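Long-range contacts in tyrocidine synthetase 3 (Brevibacillus brevis, PDB 2JGP), which probably forms peptide bonds in nonribosomal synthesis of the antibiotic tyrocidine, pairing a peptidyl carrier domain with a condensation domain: residues 285-290 against 345-350; 407-412 against 425-430. All blocks are in the same frame, centred on the assembly; numbering follows the deposited sequence.

Overall arrangement
Both contacts belong to the condensation domain and follow one another along the chain, interaction 1 closing before interaction 2 opens. Their centres are about 17 Å apart and lie on the same side of the chain's centre, interaction 2 being the more central at about 13 Å against 24 Å. They touch directly where L287 CD2 of segment 285-290 packs on T430 CG2 of segment 425-430 at 4.1 Å. Separately, T430, which opens strand 430-435, is hydrogen-bonded through its backbone to G353 in strand 350-356, just beyond segment 345-350. R424 donates a hydrogen bond from its guanidinium to L287 O and forms a salt bridge with D429, so one arginine side chain connects the two contacts within the condensation domain.

Interaction 1: residues 285-290 against 345-350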
ATOM      1  N   PRO A 285       3.267 -11.040 -19.751  1.00 64.19           N
ATOM      2  CA  PRO A 285       2.532 -10.222 -20.713  1.00 63.94           C
ATOM      3  C   PRO A 285       2.787  -8.725 -20.565  1.00 63.73           C
ATOM      4  O   PRO A 285       2.897  -8.222 -19.447  1.00 63.87           O
ATOM      5  CB  PRO A 285       1.072 -10.535 -20.380  1.00 63.92           C
ATOM      6  CG  PRO A 285       1.084 -10.838 -18.939  1.00 64.03           C
ATOM      7  CD  PRO A 285       2.388 -11.529 -18.672  1.00 64.11           C
ATOM      8  N   VAL A 286       2.872  -8.029 -21.695  1.00 63.36           N
ATOM      9  CA  VAL A 286       2.960  -6.574 -21.714  1.00 63.01           C
ATOM     10  C   VAL A 286       1.599  -6.018 -22.129  1.00 62.61           C
ATOM     11  O   VAL A 286       1.073  -6.392 -23.180  1.00 62.73           O
ATOM     12  CB  VAL A 286       4.043  -6.092 -22.698  1.00 63.03           C
ATOM     13  CG1 VAL A 286       4.204  -4.586 -22.619  1.00 62.86           C
ATOM     14  CG2 VAL A 286       5.367  -6.786 -22.409  1.00 63.34           C
ATOM     15  N   LEU A 287       1.035  -5.138 -21.301  1.00 62.11           N
ATOM     16  CA  LEU A 287      -0.276  -4.540 -21.561  1.00 61.76           C
ATOM     17  C   LEU A 287      -0.248  -3.717 -22.846  1.00 61.38           C
ATOM     18  O   LEU A 287       0.593  -2.838 -23.005  1.00 61.50           O
ATOM     19  CB  LEU A 287      -0.692  -3.647 -20.392  1.00 61.84           C
ATOM     20  CG  LEU A 287      -2.086  -3.009 -20.427  1.00 61.91           C
ATOM     21  CD1 LEU A 287      -3.193  -4.052 -20.374  1.00 62.59           C
ATOM     22  CD2 LEU A 287      -2.226  -2.017 -19.280  1.00 62.55           C
ATOM     23  N   ASN A 288      -1.171  -4.005 -23.756  1.00 60.92           N
ATOM     24  CA  ASN A 288      -1.237  -3.301 -25.031  1.00 60.64           C
ATOM     25  C   ASN A 288      -2.476  -2.421 -25.114  1.00 59.95           C
ATOM     26  O   ASN A 288      -3.363  -2.654 -25.933  1.00 59.71           O
ATOM     27  CB  ASN A 288      -1.210  -4.302 -26.186  1.00 61.06           C
ATOM     28  CG  ASN A 288      -1.158  -3.626 -27.548  1.00 61.24           C
ATOM     29  OD1 ASN A 288      -1.853  -4.038 -28.471  1.00 64.43           O
ATOM     30  ND2 ASN A 288      -0.347  -2.580 -27.673  1.00 61.89           N
ATOM     31  N   LEU A 289      -2.530  -1.405 -24.258  1.00 59.23           N
ATOM     32  CA  LEU A 289      -3.615  -0.436 -24.312  1.00 58.89           C
ATOM     33  C   LEU A 289      -3.492   0.372 -25.590  1.00 58.32           C
ATOM     34  O   LEU A 289      -2.384   0.718 -25.995  1.00 57.72           O
ATOM     35  CB  LEU A 289      -3.573   0.525 -23.124  1.00 58.81           C
ATOM     36  CG  LEU A 289      -4.099   0.008 -21.793  1.00 59.50           C
ATOM     37  CD1 LEU A 289      -3.891   1.085 -20.733  1.00 59.47           C
ATOM     38  CD2 LEU A 289      -5.563  -0.390 -21.914  1.00 58.99           C
ATOM     39  N   PRO A 290      -4.632   0.674 -26.229  1.00 58.08           N
ATOM     40  CA  PRO A 290      -4.575   1.544 -27.385  1.00 57.74           C
ATOM     41  C   PRO A 290      -4.346   2.955 -26.876  1.00 57.17           C
ATOM     42  O   PRO A 290      -4.974   3.363 -25.904  1.00 57.95           O
ATOM     43  CB  PRO A 290      -5.960   1.390 -28.015  1.00 57.77           C
ATOM     44  CG  PRO A 290      -6.843   1.043 -26.904  1.00 58.08           C
ATOM     45  CD  PRO A 290      -6.013   0.268 -25.913  1.00 58.21           C
ATOM     46  N   ALA A 345      -7.420  -3.679 -24.289  1.00 57.12           N
ATOM     47  CA  ALA A 345      -6.146  -4.190 -24.776  1.00 57.25           C
ATOM     48  C   ALA A 345      -6.280  -5.370 -25.741  1.00 57.15           C
ATOM     49  O   ALA A 345      -5.333  -5.687 -26.453  1.00 57.19           O
ATOM     50  CB  ALA A 345      -5.266  -4.585 -23.599  1.00 57.03           C
ATOM     51  N   GLY A 346      -7.440  -6.027 -25.746  1.00 57.28           N
ATOM     52  CA  GLY A 346      -7.633  -7.252 -26.523  1.00 57.25           C
ATOM     53  C   GLY A 346      -6.723  -8.369 -26.042  1.00 57.40           C
ATOM     54  O   GLY A 346      -6.159  -9.112 -26.851  1.00 57.82           O
ATOM     55  N   GLN A 347      -6.575  -8.472 -24.722  1.00 57.53           N
ATOM     56  CA  GLN A 347      -5.696  -9.457 -24.086  1.00 57.41           C
ATOM     57  C   GLN A 347      -6.445 -10.196 -22.984  1.00 57.25           C
ATOM     58  O   GLN A 347      -7.418  -9.679 -22.431  1.00 57.38           O
ATOM     59  CB  GLN A 347      -4.469  -8.761 -23.494  1.00 57.38           C
ATOM     60  CG  GLN A 347      -3.505  -8.212 -24.528  1.00 57.86           C
ATOM     61  CD  GLN A 347      -2.340  -7.484 -23.903  1.00 58.39           C
ATOM     62  OE1 GLN A 347      -2.524  -6.633 -23.032  1.00 60.60           O
ATOM     63  NE2 GLN A 347      -1.131  -7.808 -24.344  1.00 58.81           N
ATOM     64  N   GLU A 348      -5.979 -11.402 -22.666  1.00 56.76           N
ATOM     65  CA  GLU A 348      -6.629 -12.258 -21.677  1.00 56.63           C
ATOM     66  C   GLU A 348      -5.658 -12.698 -20.575  1.00 56.15           C
ATOM     67  O   GLU A 348      -5.898 -13.679 -19.880  1.00 56.20           O
ATOM     68  CB  GLU A 348      -7.233 -13.479 -22.376  1.00 56.61           C
ATOM     69  CG  GLU A 348      -8.156 -13.119 -23.533  1.00 57.26           C
ATOM     70  CD  GLU A 348      -9.000 -14.286 -23.989  1.00 57.86           C
ATOM     71  OE1 GLU A 348     -10.180 -14.067 -24.330  1.00 58.36           O
ATOM     72  OE2 GLU A 348      -8.493 -15.424 -23.986  1.00 58.50           O
ATOM     73  N   ASP A 349      -4.573 -11.949 -20.420  1.00 55.78           N
ATOM     74  CA  ASP A 349      -3.546 -12.226 -19.425  1.00 55.15           C
ATOM     75  C   ASP A 349      -2.933 -10.871 -19.091  1.00 54.93           C
ATOM     76  O   ASP A 349      -2.272 -10.252 -19.931  1.00 54.22           O
ATOM     77  CB  ASP A 349      -2.503 -13.181 -20.007  1.00 55.29           C
ATOM     78  CG  ASP A 349      -1.487 -13.661 -18.984  1.00 55.43           C
ATOM     79  OD1 ASP A 349      -1.490 -13.190 -17.823  1.00 53.99           O
ATOM     80  OD2 ASP A 349      -0.658 -14.514 -19.372  1.00 55.06           O
ATOM     81  N   ILE A 350      -3.178 -10.417 -17.862  1.00 54.73           N
ATOM     82  CA  ILE A 350      -2.954  -9.029 -17.479  1.00 54.80           C
ATOM     83  C   ILE A 350      -2.380  -8.922 -16.075  1.00 54.27           C
ATOM     84  O   ILE A 350      -2.846  -9.605 -15.159  1.00 53.24           O
ATOM     85  CB  ILE A 350      -4.281  -8.231 -17.517  1.00 55.09           C
ATOM     86  CG1 ILE A 350      -4.906  -8.325 -18.918  1.00 55.98           C
ATOM     87  CG2 ILE A 350      -4.041  -6.768 -17.110  1.00 56.31           C
ATOM     88  CD1 ILE A 350      -6.037  -7.384 -19.160  1.00 57.22           C
TER
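The irregular segment 285-290 runs beside the turn that ends helix 329-345, the backbones coming closest at L289 and A345 (CA to CA 4.6 Å) and lying further apart at P285 and I350 (6.5 Å). Q347 ties them together through both ends of its amide. With CG anti to the carbonyl carbon (chi1 -70°) and an extended chain beyond it, the group reaches two polar backbone atoms. Q347 NE2 donates to V286 O at 2.9 Å in a nearly straight bond (174°), with the acceptor in the amide plane. The return bond, N288 N to Q347 OE1 at 3.0 Å, arrives above the carbonyl plane, away from a lone-pair direction. Together these bonds restrict rotation of the amide. Beside them, L287 CD1 packs on A345 CB at 3.9 Å, while the A345 CA-H approaches N288 O. P285 CB lies 3.4 Å from the backbone D349 O. The two side chains, crossing at about a right angle, meet less closely, P285 CG to D349 OD1 at 3.7 Å; D349 OD2 pairs with R378. G346, with positive phi, carries the chain out of the helix. One glutamine amide, bonded to two backbone groups, thus joins a helix-to-strand turn to the 280-302 connection of the condensation domain.

Interaction 2: residues 407-412 against 425-430; sequences YPFEEL and NPLFDT
The F409 and F428 side chains come from opposite directions, one from the first turn of helix 409-415 and the other from the loop before strand 430-435. Their rings meet obliquely, with planes at 50° and centroids 5.5 Å apart. The nearest ring atoms are F409 CZ and F428 CE2, 3.5 Å apart. F428 is placed there with CG between its backbone N and carbonyl carbon (chi1 52°), whereas F409 places CG anti to N. P426 O neighbours both rings: it lies in plane at the F409 edge, 4.0 Å from F409 CZ, and over one face of F428, offset toward its rim. L427, at a positive-phi position, slides antiparallel past F409 and crosses L412 at about a right angle. Its CD1 carries both contacts, lying 3.8 Å from F409 CE1 and 3.5 Å from L412 CD2. Within 425-430, N425 N donates to D429 OD1 (2.9 Å, 174°), and D429 OD2 pairs with R424. Strand 373-379 also packs on F409, L427 and F428, and L412 extends to W276 and L277. The result is a small apolar cluster joining a helix start to a strand-entry loop within the condensation domain.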
ATOM      1  N   TYR A 407       8.013 -10.524   0.415  1.00 55.72           N
ATOM      2  CA  TYR A 407       9.081 -10.562  -0.572  1.00 56.18           C
ATOM      3  C   TYR A 407       9.113  -9.184  -1.233  1.00 56.67           C
ATOM      4  O   TYR A 407       8.162  -8.814  -1.909  1.00 56.99           O
ATOM      5  CB  TYR A 407       8.798 -11.652  -1.599  1.00 56.04           C
ATOM      6  CG  TYR A 407       9.882 -11.838  -2.635  1.00 55.92           C
ATOM      7  CD1 TYR A 407      11.173 -12.200  -2.264  1.00 54.95           C
ATOM      8  CD2 TYR A 407       9.608 -11.679  -3.990  1.00 55.77           C
ATOM      9  CE1 TYR A 407      12.165 -12.381  -3.212  1.00 55.30           C
ATOM     10  CE2 TYR A 407      10.595 -11.860  -4.944  1.00 55.65           C
ATOM     11  CZ  TYR A 407      11.869 -12.207  -4.553  1.00 55.57           C
ATOM     12  OH  TYR A 407      12.844 -12.391  -5.504  1.00 55.86           O
ATOM     13  N   PRO A 408      10.185  -8.402  -1.005  1.00 57.36           N
ATOM     14  CA  PRO A 408      10.296  -7.060  -1.586  1.00 57.90           C
ATOM     15  C   PRO A 408      10.149  -7.036  -3.109  1.00 58.16           C
ATOM     16  O   PRO A 408      10.762  -7.849  -3.802  1.00 58.19           O
ATOM     17  CB  PRO A 408      11.712  -6.624  -1.189  1.00 57.83           C
ATOM     18  CG  PRO A 408      12.024  -7.403   0.028  1.00 57.77           C
ATOM     19  CD  PRO A 408      11.345  -8.725  -0.155  1.00 57.37           C
ATOM     20  N   PHE A 409       9.344  -6.107  -3.614  1.00 59.12           N
ATOM     21  CA  PHE A 409       9.184  -5.925  -5.059  1.00 59.51           C
ATOM     22  C   PHE A 409      10.542  -5.702  -5.733  1.00 59.97           C
ATOM     23  O   PHE A 409      10.752  -6.133  -6.860  1.00 60.01           O
ATOM     24  CB  PHE A 409       8.227  -4.764  -5.368  1.00 59.56           C
ATOM     25  CG  PHE A 409       7.885  -4.642  -6.826  1.00 59.79           C
ATOM     26  CD1 PHE A 409       7.000  -5.532  -7.419  1.00 59.27           C
ATOM     27  CD2 PHE A 409       8.469  -3.661  -7.614  1.00 59.93           C
ATOM     28  CE1 PHE A 409       6.694  -5.434  -8.768  1.00 59.59           C
ATOM     29  CE2 PHE A 409       8.164  -3.558  -8.973  1.00 59.85           C
ATOM     30  CZ  PHE A 409       7.283  -4.443  -9.547  1.00 59.50           C
ATOM     31  N   GLU A 410      11.464  -5.056  -5.015  1.00 60.69           N
ATOM     32  CA  GLU A 410      12.830  -4.803  -5.499  1.00 61.06           C
ATOM     33  C   GLU A 410      13.585  -6.091  -5.815  1.00 61.20           C
ATOM     34  O   GLU A 410      14.339  -6.150  -6.788  1.00 61.32           O
ATOM     35  CB  GLU A 410      13.642  -4.009  -4.464  1.00 61.29           C
ATOM     36  CG  GLU A 410      13.147  -2.586  -4.204  1.00 62.19           C
ATOM     37  CD  GLU A 410      12.004  -2.515  -3.212  1.00 63.50           C
ATOM     38  OE1 GLU A 410      11.866  -3.443  -2.386  1.00 64.28           O
ATOM     39  OE2 GLU A 410      11.239  -1.528  -3.259  1.00 64.45           O
ATOM     40  N   GLU A 411      13.403  -7.107  -4.973  1.00 61.07           N
ATOM     41  CA  GLU A 411      14.033  -8.407  -5.186  1.00 61.24           C
ATOM     42  C   GLU A 411      13.443  -9.135  -6.389  1.00 61.03           C
ATOM     43  O   GLU A 411      14.176  -9.748  -7.167  1.00 60.49           O
ATOM     44  CB  GLU A 411      13.904  -9.281  -3.932  1.00 61.43           C
ATOM     45  CG  GLU A 411      14.730  -8.795  -2.757  1.00 62.66           C
ATOM     46  CD  GLU A 411      16.207  -8.724  -3.078  1.00 64.54           C
ATOM     47  OE1 GLU A 411      16.721  -9.650  -3.746  1.00 65.04           O
ATOM     48  OE2 GLU A 411      16.857  -7.740  -2.664  1.00 66.30           O
ATOM     49  N   LEU A 412      12.120  -9.067  -6.533  1.00 61.00           N
ATOM     50  CA  LEU A 412      11.427  -9.722  -7.641  1.00 61.24           C
ATOM     51  C   LEU A 412      11.914  -9.206  -8.991  1.00 61.81           C
ATOM     52  O   LEU A 412      12.205  -9.991  -9.890  1.00 61.57           O
ATOM     53  CB  LEU A 412       9.915  -9.509  -7.528  1.00 61.10           C
ATOM     54  CG  LEU A 412       9.052 -10.134  -8.631  1.00 60.63           C
ATOM     55  CD1 LEU A 412       9.309 -11.628  -8.760  1.00 59.79           C
ATOM     56  CD2 LEU A 412       7.582  -9.854  -8.358  1.00 59.81           C
ATOM     57  N   ASN A 425       7.161   0.402 -17.288  1.00 66.04           N
ATOM     58  CA  ASN A 425       7.591  -0.025 -15.960  1.00 65.27           C
ATOM     59  C   ASN A 425       7.694  -1.539 -15.854  1.00 64.39           C
ATOM     60  O   ASN A 425       7.034  -2.257 -16.605  1.00 64.06           O
ATOM     61  CB  ASN A 425       6.638   0.532 -14.905  1.00 65.34           C
ATOM     62  CG  ASN A 425       6.827   2.019 -14.690  1.00 65.64           C
ATOM     63  OD1 ASN A 425       7.751   2.441 -13.995  1.00 66.52           O
ATOM     64  ND2 ASN A 425       5.955   2.822 -15.292  1.00 65.33           N
ATOM     65  N   PRO A 426       8.534  -2.031 -14.925  1.00 63.41           N
ATOM     66  CA  PRO A 426       8.698  -3.472 -14.799  1.00 62.77           C
ATOM     67  C   PRO A 426       7.421  -4.157 -14.302  1.00 62.02           C
ATOM     68  O   PRO A 426       6.748  -3.651 -13.391  1.00 61.84           O
ATOM     69  CB  PRO A 426       9.857  -3.620 -13.798  1.00 62.89           C
ATOM     70  CG  PRO A 426       9.914  -2.344 -13.057  1.00 63.21           C
ATOM     71  CD  PRO A 426       9.363  -1.283 -13.960  1.00 63.53           C
ATOM     72  N   LEU A 427       7.086  -5.270 -14.950  1.00 61.18           N
ATOM     73  CA  LEU A 427       5.972  -6.153 -14.589  1.00 60.55           C
ATOM     74  C   LEU A 427       4.567  -5.607 -14.872  1.00 59.79           C
ATOM     75  O   LEU A 427       3.709  -6.361 -15.332  1.00 59.51           O
ATOM     76  CB  LEU A 427       6.078  -6.646 -13.135  1.00 60.88           C
ATOM     77  CG  LEU A 427       7.084  -7.777 -12.903  1.00 61.62           C
ATOM     78  CD1 LEU A 427       7.148  -8.143 -11.433  1.00 62.52           C
ATOM     79  CD2 LEU A 427       6.741  -9.006 -13.742  1.00 62.87           C
ATOM     80  N   PHE A 428       4.319  -4.328 -14.585  1.00 59.03           N
ATOM     81  CA  PHE A 428       3.001  -3.727 -14.841  1.00 58.26           C
ATOM     82  C   PHE A 428       3.097  -2.255 -15.249  1.00 57.92           C
ATOM     83  O   PHE A 428       3.995  -1.531 -14.816  1.00 57.44           O
ATOM     84  CB  PHE A 428       2.077  -3.884 -13.623  1.00 58.06           C
ATOM     85  CG  PHE A 428       2.683  -3.414 -12.334  1.00 57.75           C
ATOM     86  CD1 PHE A 428       2.616  -2.076 -11.959  1.00 57.08           C
ATOM     87  CD2 PHE A 428       3.329  -4.307 -11.496  1.00 57.04           C
ATOM     88  CE1 PHE A 428       3.185  -1.639 -10.771  1.00 56.48           C
ATOM     89  CE2 PHE A 428       3.897  -3.877 -10.304  1.00 57.28           C
ATOM     90  CZ  PHE A 428       3.823  -2.543  -9.941  1.00 56.55           C
ATOM     91  N   ASP A 429       2.157  -1.833 -16.092  1.00 57.72           N
ATOM     92  CA  ASP A 429       2.085  -0.452 -16.575  1.00 57.42           C
ATOM     93  C   ASP A 429       0.835   0.275 -16.103  1.00 57.37           C
ATOM     94  O   ASP A 429       0.574   1.404 -16.510  1.00 56.75           O
ATOM     95  CB  ASP A 429       2.167  -0.447 -18.095  1.00 57.66           C
ATOM     96  CG  ASP A 429       3.550  -0.769 -18.581  1.00 57.69           C
ATOM     97  OD1 ASP A 429       4.488  -0.051 -18.171  1.00 58.51           O
ATOM     98  OD2 ASP A 429       3.709  -1.744 -19.338  1.00 57.32           O
ATOM     99  N   THR A 430       0.070  -0.375 -15.235  1.00 57.53           N
ATOM    100  CA  THR A 430      -1.056   0.261 -14.589  1.00 57.84           C
ATOM    101  C   THR A 430      -1.119  -0.156 -13.126  1.00 58.01           C
ATOM    102  O   THR A 430      -0.641  -1.227 -12.760  1.00 57.69           O
ATOM    103  CB  THR A 430      -2.384  -0.081 -15.298  1.00 58.07           C
ATOM    104  OG1 THR A 430      -3.449   0.627 -14.665  1.00 59.86           O
ATOM    105  CG2 THR A 430      -2.668  -1.577 -15.240  1.00 57.92           C
TER